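Local coordinates for protein Uly1 (Catenovulum maritimum, PDB 7DRQ) that cleaves ulvan, a cell-wall polysaccharide of green seaweeds, as a family 24 polysaccharide lyase, probably by beta-elimination, and binds calcium, at residues G50-V55 with K446-I451; V60-Y65 with Y457-E462; T110-I115 with P204-S209; H6-T11 with L474-L479. All coordinates share one frame; numbering follows the deposited sequence.

Interaction 1: residues G50-V55 with K446-I451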
loop_
_atom_site.group_PDB
_atom_site.type_symbol
_atom_site.label_atom_id
_atom_site.label_comp_id
_atom_site.label_asym_id
_atom_site.label_seq_id
_atom_site.Cartn_x
_atom_site.Cartn_y
_atom_site.Cartn_z
ATOM N N GLY A 50 0.436 3.966 -3.676
ATOM C CA GLY A 50 -0.432 3.487 -2.610
ATOM C C GLY A 50 -1.555 2.618 -3.150
ATOM O O GLY A 50 -1.523 2.133 -4.285
ATOM N N ASP A 51 -2.574 2.426 -2.306
ATOM C CA ASP A 51 -3.709 1.563 -2.630
ATOM C C ASP A 51 -4.728 2.341 -3.470
ATOM O O ASP A 51 -5.874 2.582 -3.083
ATOM C CB ASP A 51 -4.324 1.023 -1.344
ATOM C CG ASP A 51 -5.298 -0.090 -1.594
ATOM O OD1 ASP A 51 -5.125 -0.826 -2.596
ATOM O OD2 ASP A 51 -6.247 -0.224 -0.795
ATOM N N ALA A 52 -4.272 2.743 -4.650
ATOM C CA ALA A 52 -4.906 3.826 -5.386
ATOM C C ALA A 52 -5.785 3.367 -6.537
ATOM O O ALA A 52 -6.297 4.217 -7.274
ATOM C CB ALA A 52 -3.834 4.789 -5.922
ATOM N N ILE A 53 -5.967 2.067 -6.739
ATOM C CA ILE A 53 -6.811 1.613 -7.838
ATOM C C ILE A 53 -7.599 0.382 -7.410
ATOM O O ILE A 53 -7.039 -0.554 -6.832
ATOM C CB ILE A 53 -5.983 1.339 -9.112
ATOM C CG1 ILE A 53 -6.835 0.623 -10.157
ATOM C CG2 ILE A 53 -4.704 0.565 -8.810
ATOM C CD1 ILE A 53 -6.265 0.746 -11.560
ATOM N N LYS A 54 -8.904 0.384 -7.692
ATOM C CA LYS A 54 -9.760 -0.763 -7.420
ATOM C C LYS A 54 -10.714 -0.953 -8.588
ATOM O O LYS A 54 -11.034 -0.002 -9.309
ATOM C CB LYS A 54 -10.585 -0.594 -6.135
ATOM C CG LYS A 54 -9.768 -0.564 -4.856
ATOM C CD LYS A 54 -9.064 -1.892 -4.645
ATOM C CE LYS A 54 -7.890 -1.710 -3.689
ATOM N NZ LYS A 54 -8.375 -1.208 -2.342
ATOM N N VAL A 55 -11.170 -2.189 -8.762
ATOM C CA VAL A 55 -12.156 -2.530 -9.781
ATOM C C VAL A 55 -13.365 -3.145 -9.097
ATOM O O VAL A 55 -13.226 -4.069 -8.287
ATOM C CB VAL A 55 -11.577 -3.479 -10.846
ATOM C CG1 VAL A 55 -12.617 -3.741 -11.941
ATOM C CG2 VAL A 55 -10.341 -2.855 -11.471
ATOM N N LYS A 446 6.659 4.778 -13.715
ATOM C CA LYS A 446 6.181 4.164 -12.480
ATOM C C LYS A 446 4.822 3.553 -12.764
ATOM O O LYS A 446 4.045 4.101 -13.539
ATOM C CB LYS A 446 6.082 5.212 -11.363
ATOM C CG LYS A 446 5.710 4.671 -9.990
ATOM C CD LYS A 446 5.447 5.829 -9.016
ATOM C CE LYS A 446 5.510 5.371 -7.560
ATOM N NZ LYS A 446 4.461 4.358 -7.228
ATOM N N GLY A 447 4.524 2.434 -12.126
ATOM C CA GLY A 447 3.185 1.877 -12.246
ATOM C C GLY A 447 2.797 1.156 -10.980
ATOM O O GLY A 447 3.658 0.668 -10.241
ATOM N N ILE A 448 1.491 1.119 -10.707
ATOM C CA ILE A 448 0.968 0.237 -9.670
ATOM C C ILE A 448 -0.015 -0.740 -10.296
ATOM O O ILE A 448 -0.756 -0.415 -11.231
ATOM C CB ILE A 448 0.313 0.987 -8.486
ATOM C CG1 ILE A 448 -0.879 1.809 -8.937
ATOM C CG2 ILE A 448 1.347 1.836 -7.730
ATOM C CD1 ILE A 448 -1.576 2.533 -7.764
ATOM N N VAL A 449 -0.017 -1.954 -9.748
ATOM C CA VAL A 449 -0.707 -3.106 -10.318
ATOM C C VAL A 449 -1.929 -3.434 -9.471
ATOM O O VAL A 449 -1.850 -3.440 -8.236
ATOM C CB VAL A 449 0.253 -4.310 -10.365
ATOM C CG1 VAL A 449 -0.508 -5.597 -10.662
ATOM C CG2 VAL A 449 1.371 -4.059 -11.365
ATOM N N HIS A 450 -3.050 -3.730 -10.135
ATOM C CA HIS A 450 -4.221 -4.323 -9.495
ATOM C C HIS A 450 -4.703 -5.474 -10.365
ATOM O O HIS A 450 -5.015 -5.269 -11.539
ATOM C CB HIS A 450 -5.333 -3.287 -9.307
ATOM C CG HIS A 450 -6.557 -3.831 -8.635
ATOM N ND1 HIS A 450 -6.605 -4.088 -7.283
ATOM C CD2 HIS A 450 -7.776 -4.157 -9.125
ATOM C CE1 HIS A 450 -7.797 -4.562 -6.967
ATOM N NE2 HIS A 450 -8.530 -4.608 -8.064
ATOM N N ILE A 451 -4.748 -6.683 -9.802
ATOM C CA ILE A 451 -5.244 -7.861 -10.506
ATOM C C ILE A 451 -6.704 -8.059 -10.126
ATOM O O ILE A 451 -7.041 -8.074 -8.935
ATOM C CB ILE A 451 -4.413 -9.111 -10.156
ATOM C CG1 ILE A 451 -2.915 -8.854 -10.378
ATOM C CG2 ILE A 451 -4.910 -10.321 -10.952
ATOM C CD1 ILE A 451 -2.570 -8.447 -11.789
HETATM O O HOH W 1 -10.940 -4.573 -7.001
#
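One water molecule joins His450 to Val55. It accepts the backbone N-H, with 3.0 Å from Val55 N to the water oxygen, and is hydrogen-bonded to the imidazole at 2.6 Å from His450 NE2. No direct hydrogen bond crosses between 50-55 and 446-451, so this water makes the polar bridge between the two segments. With chi1 of His450 at -179°, CG lies opposite the backbone N and the ring reaches the other strand. One face is covered by two backbone groups, the carbonyl oxygen of Ile53 and the CA of Lys54, both offset toward the rim; Lys54 CA makes a CH-pi contact 4.2 Å from the centroid of the His450 ring. Val55 CG2 meets His450 CD2 at 3.7 Å. Toward the N-terminal end of both segments, Ile448 CD1 touches both Ala52 CB, at 3.7 Å, and Ile53 CG2, at 3.8 Å. The aliphatic part of Lys54 passes the ring, CD 3.8 Å from His450 CE1, before NZ forms a salt bridge with Asp51 OD2 at 2.8 Å and also donates to Val113 O. With an alanine in place of His450, the water would probably lose its imidazole partner and the Ile53-Lys54 peptide its covering ring. These innermost strands of the first and last propeller blades thus meet without backbone pairing, through a ring laid on backbone, apolar side chains and a water, while the lysine charge is probably balanced by Asp51.

Interaction 2: residues V60-Y65 with Y457-E462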
loop_
_atom_site.group_PDB
_atom_site.type_symbol
_atom_site.label_atom_id
_atom_site.label_comp_id
_atom_site.label_asym_id
_atom_site.label_seq_id
_atom_site.Cartn_x
_atom_site.Cartn_y
_atom_site.Cartn_z
ATOM N N VAL A 60 -13.591 1.198 -12.769
ATOM C CA VAL A 60 -12.233 1.277 -12.242
ATOM C C VAL A 60 -12.119 2.580 -11.470
ATOM O O VAL A 60 -12.254 3.663 -12.055
ATOM C CB VAL A 60 -11.180 1.220 -13.362
ATOM C CG1 VAL A 60 -9.783 1.140 -12.749
ATOM C CG2 VAL A 60 -11.436 0.025 -14.259
ATOM N N PHE A 61 -11.859 2.485 -10.168
ATOM C CA PHE A 61 -11.701 3.652 -9.314
ATOM C C PHE A 61 -10.218 3.928 -9.109
ATOM O O PHE A 61 -9.461 3.020 -8.752
ATOM C CB PHE A 61 -12.392 3.424 -7.968
ATOM C CG PHE A 61 -13.892 3.338 -8.069
ATOM C CD1 PHE A 61 -14.511 2.133 -8.367
ATOM C CD2 PHE A 61 -14.679 4.463 -7.869
ATOM C CE1 PHE A 61 -15.884 2.050 -8.459
ATOM C CE2 PHE A 61 -16.059 4.384 -7.954
ATOM C CZ PHE A 61 -16.661 3.178 -8.254
HETATM N N MSE A 62 -9.801 5.170 -9.368
HETATM C CA MSE A 62 -8.397 5.555 -9.240
HETATM C C MSE A 62 -8.256 6.880 -8.510
HETATM O O MSE A 62 -8.959 7.840 -8.816
HETATM C CB MSE A 62 -7.743 5.645 -10.619
HETATM C CG MSE A 62 -7.709 4.320 -11.342
HETATM SE SE MSE A 62 -7.176 4.613 -13.219
HETATM C CE MSE A 62 -8.899 5.031 -14.009
ATOM N N THR A 63 -7.341 6.932 -7.545
ATOM C CA THR A 63 -7.086 8.147 -6.788
ATOM C C THR A 63 -5.768 8.770 -7.224
ATOM O O THR A 63 -4.886 8.102 -7.764
ATOM C CB THR A 63 -7.038 7.875 -5.284
ATOM O OG1 THR A 63 -5.899 7.062 -4.982
ATOM C CG2 THR A 63 -8.317 7.168 -4.812
ATOM N N TRP A 64 -5.640 10.064 -6.953
ATOM C CA TRP A 64 -4.443 10.831 -7.263
ATOM C C TRP A 64 -4.592 12.210 -6.641
ATOM O O TRP A 64 -5.709 12.690 -6.438
ATOM C CB TRP A 64 -4.213 10.940 -8.784
ATOM C CG TRP A 64 -5.424 11.367 -9.607
ATOM C CD1 TRP A 64 -6.545 10.624 -9.873
ATOM C CD2 TRP A 64 -5.602 12.608 -10.299
ATOM N NE1 TRP A 64 -7.409 11.333 -10.680
ATOM C CE2 TRP A 64 -6.859 12.554 -10.949
ATOM C CE3 TRP A 64 -4.829 13.767 -10.429
ATOM C CZ2 TRP A 64 -7.355 13.611 -11.700
ATOM C CZ3 TRP A 64 -5.322 14.812 -11.187
ATOM C CH2 TRP A 64 -6.569 14.729 -11.817
ATOM N N TYR A 65 -3.460 12.825 -6.320
ATOM C CA TYR A 65 -3.409 14.258 -6.056
ATOM C C TYR A 65 -3.196 14.996 -7.370
ATOM O O TYR A 65 -2.445 14.529 -8.233
ATOM C CB TYR A 65 -2.259 14.599 -5.109
ATOM C CG TYR A 65 -2.421 14.097 -3.705
ATOM C CD1 TYR A 65 -3.226 14.778 -2.791
ATOM C CD2 TYR A 65 -1.752 12.953 -3.279
ATOM C CE1 TYR A 65 -3.366 14.321 -1.497
ATOM C CE2 TYR A 65 -1.892 12.492 -1.988
ATOM C CZ TYR A 65 -2.690 13.182 -1.105
ATOM O OH TYR A 65 -2.806 12.704 0.173
ATOM N N TYR A 457 -4.795 -4.503 -14.252
ATOM C CA TYR A 457 -5.095 -3.080 -14.342
ATOM C C TYR A 457 -3.828 -2.353 -13.936
ATOM O O TYR A 457 -3.430 -2.394 -12.766
ATOM C CB TYR A 457 -6.284 -2.717 -13.445
ATOM C CG TYR A 457 -7.564 -3.357 -13.934
ATOM C CD1 TYR A 457 -7.828 -4.705 -13.693
ATOM C CD2 TYR A 457 -8.489 -2.627 -14.684
ATOM C CE1 TYR A 457 -8.985 -5.304 -14.163
ATOM C CE2 TYR A 457 -9.651 -3.224 -15.173
ATOM C CZ TYR A 457 -9.892 -4.561 -14.905
ATOM O OH TYR A 457 -11.043 -5.158 -15.378
ATOM N N TYR A 458 -3.157 -1.740 -14.911
ATOM C CA TYR A 458 -1.852 -1.119 -14.690
ATOM C C TYR A 458 -2.046 0.387 -14.714
ATOM O O TYR A 458 -2.394 0.954 -15.752
ATOM C CB TYR A 458 -0.853 -1.566 -15.760
ATOM C CG TYR A 458 0.583 -1.638 -15.302
ATOM C CD1 TYR A 458 0.964 -1.209 -14.037
ATOM C CD2 TYR A 458 1.572 -2.135 -16.160
ATOM C CE1 TYR A 458 2.284 -1.294 -13.629
ATOM C CE2 TYR A 458 2.885 -2.217 -15.764
ATOM C CZ TYR A 458 3.245 -1.792 -14.510
ATOM O OH TYR A 458 4.568 -1.893 -14.145
ATOM N N TYR A 459 -1.798 1.017 -13.580
ATOM C CA TYR A 459 -2.024 2.447 -13.376
ATOM C C TYR A 459 -0.647 3.094 -13.449
ATOM O O TYR A 459 0.205 2.844 -12.590
ATOM C CB TYR A 459 -2.724 2.642 -12.029
ATOM C CG TYR A 459 -3.201 4.031 -11.660
ATOM C CD1 TYR A 459 -3.182 5.087 -12.561
ATOM C CD2 TYR A 459 -3.672 4.276 -10.372
ATOM C CE1 TYR A 459 -3.629 6.361 -12.189
ATOM C CE2 TYR A 459 -4.116 5.524 -9.994
ATOM C CZ TYR A 459 -4.088 6.568 -10.892
ATOM O OH TYR A 459 -4.540 7.800 -10.459
ATOM N N LEU A 460 -0.419 3.904 -14.474
ATOM C CA LEU A 460 0.933 4.202 -14.928
ATOM C C LEU A 460 1.201 5.700 -15.017
ATOM O O LEU A 460 0.339 6.459 -15.454
ATOM C CB LEU A 460 1.158 3.578 -16.310
ATOM C CG LEU A 460 1.181 2.053 -16.345
ATOM C CD1 LEU A 460 0.768 1.541 -17.722
ATOM C CD2 LEU A 460 2.571 1.526 -15.967
ATOM N N LEU A 461 2.409 6.108 -14.628
ATOM C CA LEU A 461 2.905 7.470 -14.825
ATOM C C LEU A 461 3.752 7.511 -16.097
ATOM O O LEU A 461 4.730 6.765 -16.218
ATOM C CB LEU A 461 3.739 7.921 -13.626
ATOM C CG LEU A 461 4.489 9.255 -13.736
ATOM C CD1 LEU A 461 3.527 10.406 -13.768
ATOM C CD2 LEU A 461 5.445 9.414 -12.550
ATOM N N GLU A 462 3.388 8.380 -17.036
ATOM C CA GLU A 462 4.138 8.448 -18.289
ATOM C C GLU A 462 5.489 9.113 -18.066
ATOM O O GLU A 462 5.600 10.106 -17.343
ATOM C CB GLU A 462 3.348 9.203 -19.361
ATOM C CG GLU A 462 4.069 9.278 -20.731
ATOM C CD GLU A 462 3.137 9.744 -21.857
ATOM O OE1 GLU A 462 2.373 10.711 -21.644
ATOM O OE2 GLU A 462 3.155 9.130 -22.954
#
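The selenium of Met62, a residue present here as selenomethionine, sits over the centre of the Tyr459 ring. Met62 SE is 4.1 Å from the centroid of the Tyr459 ring and 12° off its normal, a Met-aromatic contact made with selenium where the natural residue has sulfur. The rest of the chain lies along the same ring: Met62 CG makes a CH-pi contact with it, and Met62 CB comes to 3.7 Å from Tyr459 CE2. A chi1 of -173°, which places CG of the tyrosine on the far side from its backbone N, carries the phenol across to strand 60-65. There Tyr459 OH donates to Thr63 O at 2.7 Å. The carbonyl oxygen lies at the ring's edge, near its plane, yet the hydroxyl approaches from above the carbonyl plane, 54° out of it. Trp64 crosses the end of the phenol at about a right angle, with Trp64 CD1 3.5 Å from Tyr459 OH, while its NE1 donates to Thr77 OG1. At the other end Val60 CG2 packs against Tyr457 CE2 at 3.8 Å. Pro48 also touches Tyr459, and Thr63 OG1 bonds to Ile111 of the next blade. The contact is thus a buried, mostly apolar seam between the first and last blades in which one phenol supplies both a polarisable ring surface and a hydroxyl whose proton is given to a backbone oxygen.

Interaction 3: residues T110-I115 with P204-S209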
loop_
_atom_site.group_PDB
_atom_site.type_symbol
_atom_site.label_atom_id
_atom_site.label_comp_id
_atom_site.label_asym_id
_atom_site.label_seq_id
_atom_site.Cartn_x
_atom_site.Cartn_y
_atom_site.Cartn_z
ATOM N N THR A 110 -0.489 8.628 0.828
ATOM C CA THR A 110 -1.266 8.226 -0.335
ATOM C C THR A 110 -2.770 8.342 -0.072
ATOM O O THR A 110 -3.231 8.557 1.051
ATOM C CB THR A 110 -0.905 6.793 -0.721
ATOM O OG1 THR A 110 -1.123 5.937 0.420
ATOM C CG2 THR A 110 0.534 6.722 -1.149
ATOM N N ILE A 111 -3.538 8.188 -1.149
ATOM C CA ILE A 111 -4.996 8.136 -1.099
ATOM C C ILE A 111 -5.418 6.713 -1.424
ATOM O O ILE A 111 -5.326 6.282 -2.581
ATOM C CB ILE A 111 -5.641 9.114 -2.087
ATOM C CG1 ILE A 111 -5.030 10.518 -1.977
ATOM C CG2 ILE A 111 -7.167 9.121 -1.886
ATOM C CD1 ILE A 111 -5.118 11.295 -3.315
ATOM N N ALA A 112 -5.921 5.996 -0.423
ATOM C CA ALA A 112 -6.424 4.646 -0.626
ATOM C C ALA A 112 -7.921 4.693 -0.903
ATOM O O ALA A 112 -8.639 5.525 -0.344
ATOM C CB ALA A 112 -6.159 3.769 0.597
ATOM N N VAL A 113 -8.383 3.806 -1.786
ATOM C CA VAL A 113 -9.791 3.748 -2.155
ATOM C C VAL A 113 -10.277 2.308 -2.037
ATOM O O VAL A 113 -9.535 1.358 -2.307
ATOM C CB VAL A 113 -10.045 4.302 -3.582
ATOM C CG1 VAL A 113 -9.259 3.486 -4.638
ATOM C CG2 VAL A 113 -11.539 4.340 -3.904
ATOM N N ALA A 114 -11.533 2.150 -1.621
ATOM C CA ALA A 114 -12.199 0.856 -1.659
ATOM C C ALA A 114 -13.685 1.040 -1.932
ATOM O O ALA A 114 -14.276 2.068 -1.584
ATOM C CB ALA A 114 -12.033 0.081 -0.343
ATOM N N ILE A 115 -14.281 0.019 -2.542
ATOM C CA ILE A 115 -15.731 -0.108 -2.697
ATOM C C ILE A 115 -16.202 -1.267 -1.824
ATOM O O ILE A 115 -15.578 -2.331 -1.820
ATOM C CB ILE A 115 -16.108 -0.351 -4.171
ATOM C CG1 ILE A 115 -15.431 0.666 -5.096
ATOM C CG2 ILE A 115 -17.625 -0.343 -4.343
ATOM C CD1 ILE A 115 -15.825 2.084 -4.830
ATOM N N PRO A 204 -2.759 3.216 4.602
ATOM C CA PRO A 204 -4.088 2.591 4.441
ATOM C C PRO A 204 -4.092 1.644 3.246
ATOM O O PRO A 204 -3.721 2.028 2.135
ATOM C CB PRO A 204 -5.017 3.790 4.220
ATOM C CG PRO A 204 -4.115 4.826 3.559
ATOM C CD PRO A 204 -2.751 4.635 4.194
ATOM N N THR A 205 -4.490 0.392 3.490
ATOM C CA THR A 205 -4.586 -0.623 2.446
ATOM C C THR A 205 -5.830 -1.459 2.698
ATOM O O THR A 205 -5.899 -2.164 3.709
ATOM C CB THR A 205 -3.341 -1.517 2.414
ATOM O OG1 THR A 205 -2.184 -0.707 2.186
ATOM C CG2 THR A 205 -3.451 -2.542 1.274
ATOM N N PHE A 206 -6.796 -1.379 1.787
ATOM C CA PHE A 206 -8.015 -2.167 1.861
ATOM C C PHE A 206 -7.833 -3.515 1.170
ATOM O O PHE A 206 -7.021 -3.670 0.254
ATOM C CB PHE A 206 -9.184 -1.442 1.185
ATOM C CG PHE A 206 -9.542 -0.105 1.789
ATOM C CD1 PHE A 206 -10.423 -0.024 2.866
ATOM C CD2 PHE A 206 -9.086 1.074 1.206
ATOM C CE1 PHE A 206 -10.795 1.208 3.383
ATOM C CE2 PHE A 206 -9.454 2.304 1.712
ATOM C CZ PHE A 206 -10.313 2.375 2.811
ATOM N N PHE A 207 -8.639 -4.486 1.587
ATOM C CA PHE A 207 -8.754 -5.739 0.853
ATOM C C PHE A 207 -10.172 -6.266 1.020
ATOM O O PHE A 207 -10.884 -5.896 1.955
ATOM C CB PHE A 207 -7.721 -6.785 1.309
ATOM C CG PHE A 207 -7.662 -7.011 2.800
ATOM C CD1 PHE A 207 -6.886 -6.191 3.613
ATOM C CD2 PHE A 207 -8.360 -8.066 3.388
ATOM C CE1 PHE A 207 -6.811 -6.407 4.979
ATOM C CE2 PHE A 207 -8.285 -8.296 4.760
ATOM C CZ PHE A 207 -7.525 -7.464 5.557
ATOM N N THR A 208 -10.575 -7.139 0.095
ATOM C CA THR A 208 -11.929 -7.676 0.060
ATOM C C THR A 208 -11.890 -9.196 -0.002
ATOM O O THR A 208 -10.966 -9.790 -0.558
ATOM C CB THR A 208 -12.734 -7.150 -1.142
ATOM O OG1 THR A 208 -12.014 -7.398 -2.359
ATOM C CG2 THR A 208 -12.945 -5.653 -1.022
ATOM N N SER A 209 -12.925 -9.817 0.544
ATOM C CA SER A 209 -13.034 -11.267 0.523
ATOM C C SER A 209 -13.886 -11.739 -0.655
ATOM O O SER A 209 -14.497 -10.948 -1.376
ATOM C CB SER A 209 -13.633 -11.765 1.833
ATOM O OG SER A 209 -15.026 -11.491 1.851
HETATM O O HOH W 2 -2.581 3.759 0.224
#
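Thr110 begins the contact through a water, which lies 2.6 Å from Thr110 OG1 and donates to Pro204 O at 2.8 Å. Two residues on, Ala112 turns its methyl into the notch between proline and phenylalanine: Ala112 CB is 3.4 Å from Pro204 O and 3.8 Å from Phe206 CE2. Val113 points its side chain away, but its carbonyl oxygen reaches Phe206 CD2 at 3.6 Å. Ala114 then presses its methyl on one face of the Phe206 ring, a CH-pi contact with Ala114 CB 3.5 Å from the ring centroid and 22° off the normal. In the phenylalanine, chi1 (-61°) carries the ring over to strand 111-115, and chi2 (-87°) turns its face to the methyl. The small alanines are consistent with an axis separation of 6.7 Å between the strands. Leu125 and Leu216 also touch the ring. Nearly parallel inner strands meet here through side chains rather than in a shared sheet, as between successive blades of a beta-propeller; the sheets of the chain are consistent with seven blades.

Interaction 4: residues H6-T11 with L474-L479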
loop_
_atom_site.group_PDB
_atom_site.type_symbol
_atom_site.label_atom_id
_atom_site.label_comp_id
_atom_site.label_asym_id
_atom_site.label_seq_id
_atom_site.Cartn_x
_atom_site.Cartn_y
_atom_site.Cartn_z
ATOM N N HIS A 6 -7.072 -2.343 -23.434
ATOM C CA HIS A 6 -7.489 -0.950 -23.362
ATOM C C HIS A 6 -6.347 -0.094 -22.838
ATOM O O HIS A 6 -5.568 -0.535 -21.990
ATOM C CB HIS A 6 -8.721 -0.782 -22.464
ATOM C CG HIS A 6 -9.917 -1.548 -22.937
ATOM N ND1 HIS A 6 -10.301 -2.752 -22.386
ATOM C CD2 HIS A 6 -10.808 -1.287 -23.924
ATOM C CE1 HIS A 6 -11.379 -3.197 -23.011
ATOM N NE2 HIS A 6 -11.704 -2.329 -23.952
ATOM N N GLU A 7 -6.261 1.136 -23.341
ATOM C CA GLU A 7 -5.295 2.116 -22.854
ATOM C C GLU A 7 -6.013 3.455 -22.760
ATOM O O GLU A 7 -6.519 3.954 -23.769
ATOM C CB GLU A 7 -4.084 2.196 -23.782
ATOM C CG GLU A 7 -3.033 3.165 -23.314
ATOM C CD GLU A 7 -1.661 2.795 -23.818
ATOM O OE1 GLU A 7 -0.685 3.165 -23.145
ATOM O OE2 GLU A 7 -1.564 2.142 -24.892
ATOM N N ILE A 8 -6.074 4.020 -21.554
ATOM C CA ILE A 8 -6.965 5.126 -21.225
ATOM C C ILE A 8 -6.160 6.211 -20.529
ATOM O O ILE A 8 -5.513 5.950 -19.514
ATOM C CB ILE A 8 -8.119 4.662 -20.312
ATOM C CG1 ILE A 8 -8.894 3.520 -20.962
ATOM C CG2 ILE A 8 -9.045 5.820 -19.965
ATOM C CD1 ILE A 8 -8.831 2.240 -20.157
ATOM N N LYS A 9 -6.229 7.435 -21.033
ATOM C CA LYS A 9 -5.574 8.521 -20.320
ATOM C C LYS A 9 -6.426 8.909 -19.119
ATOM O O LYS A 9 -7.649 9.039 -19.219
ATOM C CB LYS A 9 -5.336 9.728 -21.231
ATOM C CG LYS A 9 -4.699 10.901 -20.509
ATOM C CD LYS A 9 -4.080 11.892 -21.497
ATOM C CE LYS A 9 -5.078 12.933 -21.961
ATOM N NZ LYS A 9 -4.434 13.925 -22.895
ATOM N N VAL A 10 -5.789 9.039 -17.964
ATOM C CA VAL A 10 -6.523 9.445 -16.777
ATOM C C VAL A 10 -6.474 10.950 -16.596
ATOM O O VAL A 10 -7.511 11.596 -16.426
ATOM C CB VAL A 10 -5.976 8.706 -15.546
ATOM C CG1 VAL A 10 -6.722 9.161 -14.275
ATOM C CG2 VAL A 10 -6.113 7.204 -15.751
ATOM N N THR A 11 -5.274 11.527 -16.616
ATOM C CA THR A 11 -5.143 12.967 -16.451
ATOM C C THR A 11 -3.793 13.401 -16.990
ATOM O O THR A 11 -2.865 12.599 -17.118
ATOM C CB THR A 11 -5.296 13.384 -14.978
ATOM O OG1 THR A 11 -5.236 14.811 -14.862
ATOM C CG2 THR A 11 -4.182 12.785 -14.130
ATOM N N LEU A 474 -4.230 4.402 -17.615
ATOM C CA LEU A 474 -4.674 3.088 -17.184
ATOM C C LEU A 474 -4.557 2.120 -18.350
ATOM O O LEU A 474 -5.085 2.390 -19.437
ATOM C CB LEU A 474 -6.125 3.126 -16.702
ATOM C CG LEU A 474 -6.804 1.755 -16.550
ATOM C CD1 LEU A 474 -6.128 0.927 -15.449
ATOM C CD2 LEU A 474 -8.311 1.911 -16.258
ATOM N N GLN A 475 -3.889 0.991 -18.128
ATOM C CA GLN A 475 -3.889 -0.097 -19.099
ATOM C C GLN A 475 -4.645 -1.292 -18.536
ATOM O O GLN A 475 -4.535 -1.607 -17.346
ATOM C CB GLN A 475 -2.470 -0.515 -19.490
ATOM C CG GLN A 475 -1.746 0.522 -20.348
ATOM C CD GLN A 475 -0.453 -0.003 -20.932
ATOM O OE1 GLN A 475 -0.016 -1.114 -20.617
ATOM N NE2 GLN A 475 0.177 0.802 -21.786
ATOM N N ILE A 476 -5.437 -1.936 -19.388
ATOM C CA ILE A 476 -6.176 -3.139 -19.014
ATOM C C ILE A 476 -5.638 -4.265 -19.884
ATOM O O ILE A 476 -5.770 -4.237 -21.117
ATOM C CB ILE A 476 -7.691 -2.967 -19.162
ATOM C CG1 ILE A 476 -8.159 -1.752 -18.354
ATOM C CG2 ILE A 476 -8.426 -4.212 -18.665
ATOM C CD1 ILE A 476 -9.632 -1.404 -18.569
ATOM N N ILE A 477 -4.998 -5.237 -19.243
ATOM C CA ILE A 477 -4.265 -6.292 -19.923
ATOM C C ILE A 477 -4.889 -7.617 -19.510
ATOM O O ILE A 477 -4.993 -7.919 -18.315
ATOM C CB ILE A 477 -2.764 -6.246 -19.592
ATOM C CG1 ILE A 477 -2.111 -4.976 -20.172
ATOM C CG2 ILE A 477 -2.066 -7.481 -20.125
ATOM C CD1 ILE A 477 -0.728 -4.656 -19.554
ATOM N N ASN A 478 -5.337 -8.385 -20.497
ATOM C CA ASN A 478 -5.965 -9.673 -20.243
ATOM C C ASN A 478 -4.888 -10.713 -19.967
ATOM O O ASN A 478 -4.020 -10.955 -20.812
ATOM C CB ASN A 478 -6.817 -10.082 -21.448
ATOM C CG ASN A 478 -7.794 -11.178 -21.118
ATOM O OD1 ASN A 478 -7.448 -12.150 -20.450
ATOM N ND2 ASN A 478 -9.032 -11.030 -21.580
ATOM N N LEU A 479 -4.940 -11.334 -18.788
ATOM C CA LEU A 479 -3.935 -12.335 -18.454
ATOM C C LEU A 479 -4.211 -13.692 -19.087
ATOM O O LEU A 479 -3.402 -14.610 -18.910
ATOM C CB LEU A 479 -3.816 -12.477 -16.933
ATOM C CG LEU A 479 -3.330 -11.190 -16.275
ATOM C CD1 LEU A 479 -3.352 -11.290 -14.746
ATOM C CD2 LEU A 479 -1.935 -10.870 -16.760
#
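His6 and Ile476 form a hydrogen-bonded antiparallel pair, and both backbone donors are used: Ile476 N gives to His6 O at 3.0 Å, and His6 N to Ile476 O at a longer 3.3 Å. Ile8 and Leu474 repeat the pattern more tightly, with Ile8 N to Leu474 O and Leu474 N to Ile8 O both 2.8 Å. Between them the non-hydrogen-bonded pair of Glu7 and Gln475 is linked by side chains instead. The two side chains lie side by side, pointing the same way; the extended glutamate brings its carboxylate alongside the amide, and Gln475 NE2 donates to Glu7 OE1 at 2.9 Å. The amide meets the oxygen from above the carboxylate plane, the two planes being 89° apart. Replacing Glu7 by an alanine would probably leave the amide N-H of Gln475 without this acceptor and its side chain freer to turn. On the other face Ile8 CD1 packs on Leu474 CD2 at 3.9 Å. Further on, Val10 and Thr11 both oppose Thr472 in a classic beta bulge. Strand 3-15 is the outer edge of the last blade's sheet, next to 469-478, while Ile8, Leu474 and Ile476 rest on Tyr79 from strand 73-80 of the first blade.

In the fold
Together the contacts trace how a propeller ring is closed. Interaction 4 adds the N-terminal strand to a sheet otherwise built from the C-terminal end, the "velcro" closure of many propellers, and interactions 1 and 2, with centres about 6 Å apart, seal that last blade against the first. Interaction 3 continues the inner ring from the second blade to the third, its centre about 10 Å from that of interaction 1; Asp51 OD2 accepts from Phe206 N at 2.9 Å, connecting the two. Interactions 2 and 4 use strands 455-462 and 469-478, neighbours in one sheet, whereas 3 and 4 stay about 11 Å apart at their nearest atoms. All four lie away from the calcium sites.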